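Side-chain contacts in CRISPR-associated protein CasA/Cse1 (Thermus thermophilus, PDB 4AN8), which is a subunit of the Cascade ribonucleoprotein complex, which probably uses CRISPR RNA to recognise invading DNA in bacterial adaptive immunity: residues L78-K83 with L205-Y210; R72-V77 with A325-G330. All blocks are in the same frame, centred on the assembly; numbering follows the deposited sequence.

Contact 1: L78-K83 with L205-Y210; sequences LDWWRK and LNLVPY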
loop_
_atom_site.group_PDB
_atom_site.type_symbol
_atom_site.label_atom_id
_atom_site.label_comp_id
_atom_site.label_asym_id
_atom_site.label_seq_id
_atom_site.Cartn_x
_atom_site.Cartn_y
_atom_site.Cartn_z
ATOM N N LEU A 78 -14.200 7.669 -17.948
ATOM C CA LEU A 78 -15.235 6.819 -18.528
ATOM C C LEU A 78 -15.102 6.712 -20.045
ATOM O O LEU A 78 -15.141 5.613 -20.613
ATOM C CB LEU A 78 -16.611 7.387 -18.181
ATOM C CG LEU A 78 -17.271 6.850 -16.920
ATOM C CD1 LEU A 78 -18.515 7.651 -16.579
ATOM C CD2 LEU A 78 -17.605 5.376 -17.127
ATOM N N ASP A 79 -14.952 7.857 -20.694
ATOM C CA ASP A 79 -14.629 7.875 -22.112
ATOM C C ASP A 79 -13.485 6.909 -22.409
ATOM O O ASP A 79 -13.631 6.014 -23.238
ATOM C CB ASP A 79 -14.228 9.285 -22.563
ATOM C CG ASP A 79 -15.420 10.156 -22.904
ATOM O OD1 ASP A 79 -16.336 9.665 -23.593
ATOM O OD2 ASP A 79 -15.439 11.337 -22.490
ATOM N N TRP A 80 -12.342 7.094 -21.748
ATOM C CA TRP A 80 -11.175 6.275 -22.061
ATOM C C TRP A 80 -11.472 4.818 -21.798
ATOM O O TRP A 80 -10.952 3.945 -22.476
ATOM C CB TRP A 80 -9.949 6.726 -21.267
ATOM C CG TRP A 80 -9.666 8.161 -21.491
ATOM C CD1 TRP A 80 -9.995 8.895 -22.596
ATOM C CD2 TRP A 80 -9.014 9.061 -20.586
ATOM N NE1 TRP A 80 -9.576 10.194 -22.441
ATOM C CE2 TRP A 80 -8.976 10.325 -21.214
ATOM C CE3 TRP A 80 -8.452 8.919 -19.314
ATOM C CZ2 TRP A 80 -8.413 11.444 -20.607
ATOM C CZ3 TRP A 80 -7.887 10.028 -18.711
ATOM C CH2 TRP A 80 -7.869 11.274 -19.358
ATOM N N TRP A 81 -12.309 4.562 -20.808
ATOM C CA TRP A 81 -12.721 3.200 -20.516
ATOM C C TRP A 81 -13.505 2.651 -21.705
ATOM O O TRP A 81 -13.240 1.554 -22.174
ATOM C CB TRP A 81 -13.592 3.148 -19.252
ATOM C CG TRP A 81 -13.875 1.768 -18.812
ATOM C CD1 TRP A 81 -14.597 0.822 -19.490
ATOM C CD2 TRP A 81 -13.439 1.142 -17.591
ATOM N NE1 TRP A 81 -14.634 -0.348 -18.771
ATOM C CE2 TRP A 81 -13.934 -0.180 -17.601
ATOM C CE3 TRP A 81 -12.685 1.572 -16.492
ATOM C CZ2 TRP A 81 -13.702 -1.084 -16.540
ATOM C CZ3 TRP A 81 -12.445 0.664 -15.445
ATOM C CH2 TRP A 81 -12.954 -0.640 -15.482
ATOM N N ARG A 82 -14.491 3.416 -22.166
ATOM C CA ARG A 82 -15.309 3.015 -23.310
ATOM C C ARG A 82 -14.460 2.761 -24.559
ATOM O O ARG A 82 -14.624 1.741 -25.227
ATOM C CB ARG A 82 -16.404 4.053 -23.608
ATOM C CG ARG A 82 -17.697 3.836 -22.831
ATOM C CD ARG A 82 -18.836 4.740 -23.317
ATOM N NE ARG A 82 -18.398 6.127 -23.352
ATOM C CZ ARG A 82 -18.533 6.987 -22.347
ATOM N NH1 ARG A 82 -19.134 6.619 -21.218
ATOM N NH2 ARG A 82 -18.079 8.228 -22.481
ATOM N N LYS A 83 -13.546 3.677 -24.861
ATOM C CA LYS A 83 -12.718 3.565 -26.063
ATOM C C LYS A 83 -11.672 2.465 -25.972
ATOM O O LYS A 83 -11.107 2.056 -26.984
ATOM C CB LYS A 83 -12.064 4.899 -26.402
ATOM C CG LYS A 83 -12.766 5.627 -27.527
ATOM C CD LYS A 83 -12.424 7.103 -27.544
ATOM C CE LYS A 83 -13.247 7.856 -26.516
ATOM N NZ LYS A 83 -12.700 9.222 -26.280
ATOM N N LEU A 205 -8.922 3.200 -12.790
ATOM C CA LEU A 205 -9.516 3.143 -11.470
ATOM C C LEU A 205 -8.723 3.946 -10.437
ATOM O O LEU A 205 -9.236 4.240 -9.361
ATOM C CB LEU A 205 -9.675 1.690 -11.014
ATOM C CG LEU A 205 -10.705 0.856 -11.784
ATOM C CD1 LEU A 205 -10.435 -0.632 -11.639
ATOM C CD2 LEU A 205 -12.115 1.217 -11.357
ATOM N N ASN A 206 -7.482 4.312 -10.771
ATOM C CA ASN A 206 -6.640 5.087 -9.853
ATOM C C ASN A 206 -6.385 6.503 -10.352
ATOM O O ASN A 206 -5.686 7.270 -9.687
ATOM C CB ASN A 206 -5.298 4.381 -9.602
ATOM C CG ASN A 206 -5.441 3.160 -8.714
ATOM O OD1 ASN A 206 -5.319 3.258 -7.497
ATOM N ND2 ASN A 206 -5.736 2.005 -9.322
ATOM N N LEU A 207 -6.964 6.842 -11.509
ATOM C CA LEU A 207 -6.785 8.180 -12.081
ATOM C C LEU A 207 -7.789 9.175 -11.542
ATOM O O LEU A 207 -8.707 9.584 -12.246
ATOM C CB LEU A 207 -6.867 8.174 -13.606
ATOM C CG LEU A 207 -5.616 7.793 -14.383
ATOM C CD1 LEU A 207 -5.954 7.765 -15.866
ATOM C CD2 LEU A 207 -4.506 8.781 -14.115
ATOM N N VAL A 208 -7.582 9.573 -10.291
ATOM C CA VAL A 208 -8.422 10.533 -9.599
ATOM C C VAL A 208 -8.354 11.908 -10.285
ATOM O O VAL A 208 -7.269 12.340 -10.720
ATOM C CB VAL A 208 -7.967 10.619 -8.126
ATOM C CG1 VAL A 208 -8.807 11.652 -7.317
ATOM C CG2 VAL A 208 -8.011 9.204 -7.485
ATOM N N PRO A 209 -9.513 12.584 -10.409
ATOM C CA PRO A 209 -9.565 13.885 -11.095
ATOM C C PRO A 209 -8.449 14.773 -10.627
ATOM O O PRO A 209 -8.204 14.893 -9.424
ATOM C CB PRO A 209 -10.935 14.446 -10.698
ATOM C CG PRO A 209 -11.808 13.152 -10.660
ATOM C CD PRO A 209 -10.864 12.047 -10.133
ATOM N N TYR A 210 -7.759 15.365 -11.593
ATOM C CA TYR A 210 -6.522 16.071 -11.331
ATOM C C TYR A 210 -6.480 17.357 -12.131
ATOM O O TYR A 210 -6.950 17.384 -13.264
ATOM C CB TYR A 210 -5.370 15.190 -11.785
ATOM C CG TYR A 210 -3.989 15.830 -11.753
ATOM C CD1 TYR A 210 -3.303 15.977 -10.557
ATOM C CD2 TYR A 210 -3.358 16.233 -12.932
ATOM C CE1 TYR A 210 -2.044 16.539 -10.516
ATOM C CE2 TYR A 210 -2.090 16.792 -12.909
ATOM C CZ TYR A 210 -1.436 16.938 -11.695
ATOM O OH TYR A 210 -0.176 17.484 -11.643
#
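The indole rings of Trp80 and Trp81 meet Leu207 and Leu205 by their edges, with the leucine carbons lying near the ring planes. Trp80 brings the CZ3 corner of its benzo ring to Leu207 CD1 at 4.1 Å, the two side chains crossing at about a right angle. In Trp81 the same corner faces a branch point: CZ3 is 4.1 Å from Leu205 CG and equally close to CD2. The third flat group, the guanidinium of Arg82, has the carbonyl oxygen of Leu78 4.0 Å above its centre, while its NH2 is modelled in a short, bent salt bridge with OD1 of Asp79, a poorly ordered residue, so the exact length is doubtful. Arg82 NH1 has a second carboxylate in Glu335.

Consecutive tryptophans on a helix leave it in different directions, and their first torsions widen the spread: CG of Trp80 stands beside its backbone N (chi1 -56°), whereas that of Trp81 is turned opposite its own (chi1 -172°). Two long, flat side chains can therefore touch leucines two residues apart, bridging backbones whose nearest CA atoms, in Trp81 and Leu205, are 9.6 Å apart. Leu204 touches both indoles. Leucine suits the receiving positions because its branched, wholly apolar end can set a methyl (Leu207) or the branch point with one methyl (Leu205) against an aromatic edge; Leu207 also packs on Leu61, Leu64 and His65 of helix 50-67. Leu207 is the centre of an inverse gamma turn that follows helix 199-206, and the contact is apolar packing between the indoles of helix 74-83 and the chain just after that helix together with its last residues.

Contact 2: R72-V77 with A325-G330; sequences RCPEDV and AENLQG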
loop_
_atom_site.group_PDB
_atom_site.type_symbol
_atom_site.label_atom_id
_atom_site.label_comp_id
_atom_site.label_asym_id
_atom_site.label_seq_id
_atom_site.Cartn_x
_atom_site.Cartn_y
_atom_site.Cartn_z
ATOM N N ARG A 72 -9.626 15.832 -15.841
ATOM C CA ARG A 72 -10.309 16.881 -15.096
ATOM C C ARG A 72 -11.628 16.383 -14.542
ATOM O O ARG A 72 -12.142 16.918 -13.576
ATOM C CB ARG A 72 -10.583 18.099 -15.984
ATOM C CG ARG A 72 -9.354 18.704 -16.621
ATOM C CD ARG A 72 -8.381 19.263 -15.592
ATOM N NE ARG A 72 -7.197 19.791 -16.264
ATOM C CZ ARG A 72 -7.000 21.079 -16.543
ATOM N NH1 ARG A 72 -7.898 21.984 -16.178
ATOM N NH2 ARG A 72 -5.894 21.463 -17.175
ATOM N N CYS A 73 -12.196 15.370 -15.172
ATOM C CA CYS A 73 -13.530 14.914 -14.791
ATOM C C CYS A 73 -13.586 13.412 -14.824
ATOM O O CYS A 73 -12.904 12.815 -15.637
ATOM C CB CYS A 73 -14.566 15.448 -15.774
ATOM S SG CYS A 73 -14.738 17.211 -15.684
ATOM N N PRO A 74 -14.419 12.803 -13.962
ATOM C CA PRO A 74 -14.585 11.349 -14.017
ATOM C C PRO A 74 -15.130 10.941 -15.378
ATOM O O PRO A 74 -14.778 9.863 -15.857
ATOM C CB PRO A 74 -15.603 11.050 -12.908
ATOM C CG PRO A 74 -15.664 12.289 -12.054
ATOM C CD PRO A 74 -15.255 13.438 -12.923
ATOM N N GLU A 75 -15.950 11.786 -16.003
ATOM C CA GLU A 75 -16.472 11.508 -17.347
ATOM C C GLU A 75 -15.361 11.180 -18.357
ATOM O O GLU A 75 -15.502 10.264 -19.180
ATOM C CB GLU A 75 -17.319 12.679 -17.859
ATOM C CG GLU A 75 -18.715 12.787 -17.238
ATOM C CD GLU A 75 -18.709 13.262 -15.788
ATOM O OE1 GLU A 75 -17.712 13.876 -15.345
ATOM O OE2 GLU A 75 -19.718 13.023 -15.090
ATOM N N ASP A 76 -14.258 11.920 -18.289
ATOM C CA ASP A 76 -13.103 11.648 -19.135
ATOM C C ASP A 76 -12.570 10.235 -18.941
ATOM O O ASP A 76 -12.197 9.572 -19.904
ATOM C CB ASP A 76 -11.987 12.659 -18.881
ATOM C CG ASP A 76 -12.425 14.077 -19.160
ATOM O OD1 ASP A 76 -13.387 14.246 -19.927
ATOM O OD2 ASP A 76 -11.831 15.019 -18.607
ATOM N N VAL A 77 -12.527 9.774 -17.697
ATOM C CA VAL A 77 -11.981 8.453 -17.414
ATOM C C VAL A 77 -12.897 7.414 -18.047
ATOM O O VAL A 77 -12.435 6.424 -18.615
ATOM C CB VAL A 77 -11.841 8.207 -15.885
ATOM C CG1 VAL A 77 -11.393 6.794 -15.618
ATOM C CG2 VAL A 77 -10.832 9.192 -15.281
ATOM N N ALA A 325 -12.629 5.019 -7.647
ATOM C CA ALA A 325 -12.968 3.711 -8.202
ATOM C C ALA A 325 -14.439 3.371 -7.918
ATOM O O ALA A 325 -15.171 2.931 -8.808
ATOM C CB ALA A 325 -12.050 2.624 -7.646
ATOM N N GLU A 326 -14.861 3.592 -6.681
ATOM C CA GLU A 326 -16.245 3.331 -6.292
ATOM C C GLU A 326 -17.215 4.097 -7.201
ATOM O O GLU A 326 -18.143 3.509 -7.762
ATOM C CB GLU A 326 -16.459 3.697 -4.822
ATOM C CG GLU A 326 -17.568 2.921 -4.131
ATOM C CD GLU A 326 -18.891 3.676 -4.079
ATOM O OE1 GLU A 326 -18.976 4.804 -4.617
ATOM O OE2 GLU A 326 -19.845 3.139 -3.483
ATOM N N ASN A 327 -16.992 5.397 -7.364
ATOM C CA ASN A 327 -17.826 6.217 -8.236
ATOM C C ASN A 327 -17.808 5.708 -9.687
ATOM O O ASN A 327 -18.859 5.486 -10.300
ATOM C CB ASN A 327 -17.387 7.678 -8.149
ATOM C CG ASN A 327 -18.222 8.598 -9.014
ATOM O OD1 ASN A 327 -17.706 9.226 -9.943
ATOM N ND2 ASN A 327 -19.523 8.693 -8.709
ATOM N N LEU A 328 -16.615 5.497 -10.227
ATOM C CA LEU A 328 -16.503 4.900 -11.540
ATOM C C LEU A 328 -17.287 3.581 -11.638
ATOM O O LEU A 328 -17.923 3.297 -12.657
ATOM C CB LEU A 328 -15.035 4.661 -11.900
ATOM C CG LEU A 328 -14.726 4.725 -13.391
ATOM C CD1 LEU A 328 -15.062 6.128 -13.932
ATOM C CD2 LEU A 328 -13.253 4.373 -13.670
ATOM N N GLN A 329 -17.236 2.766 -10.594
ATOM C CA GLN A 329 -17.894 1.469 -10.675
ATOM C C GLN A 329 -19.409 1.628 -10.804
ATOM O O GLN A 329 -20.066 0.864 -11.512
ATOM C CB GLN A 329 -17.534 0.586 -9.483
ATOM C CG GLN A 329 -18.164 -0.802 -9.560
ATOM C CD GLN A 329 -17.601 -1.757 -8.519
ATOM O OE1 GLN A 329 -17.118 -2.831 -8.857
ATOM N NE2 GLN A 329 -17.639 -1.358 -7.251
ATOM N N GLY A 330 -19.954 2.626 -10.117
ATOM C CA GLY A 330 -21.364 2.957 -10.239
ATOM C C GLY A 330 -21.745 3.401 -11.645
ATOM O O GLY A 330 -22.715 2.911 -12.215
#
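Asn327 is the first residue of 325-330 to meet 72-77, its OD1 standing 4.1 Å from CB of Pro74. This is a loose contact at the margin, where a polar amide suits a partly exposed place beside the proline ring. One residue on, Leu328 makes the main contact. Its CD2 packs 3.6 Å from Val77 CG1, with CD1 slightly farther from the same methyl, so a single valine branch faces both ends of the leucine fork. The two side chains approach at a slant, and Val77 CG1 reaches its partner because it lies opposite the backbone N (chi1 175°). Leu328 CD1 also comes within 4.2 Å of Pro74 O, a carbonyl already engaged by a weak backbone bond from Val77 N in the first turn of helix 74-83. Proline fits that turn, where its missing N-H costs no helical bond, while compact branched Val77 and Leu328 suit a buried interface. Leu205 of helix 199-206 adds another apolar neighbour to Leu328. Further along, Gln329 binds Leu365 O through NE2. The contact is helix-to-helix apolar packing, joining the N-terminal end of helix 74-83 to the middle of helix 320-333.

In the fold
From the N terminus the chain passes an early group of strands and helix 50-67 before reaching helix 74-83, which serves both contacts: its start belongs to contact 2 and its second half to contact 1. Contact 1 closes the inner loop when the chain returns at 205-210, with 121 residues between its segments. The chain then continues through the strands around 235-273 before 325-330 closes contact 2 across 247 residues, so the first loop lies wholly within the second. The centres of the two contacts are about 6 Å apart. Leu78 CG packs 3.8 Å from Leu328 CD1, and Leu205 O lies 3.7 Å from Ala325 CB, joining helices 74-83, 199-206 and 320-333 in one cluster.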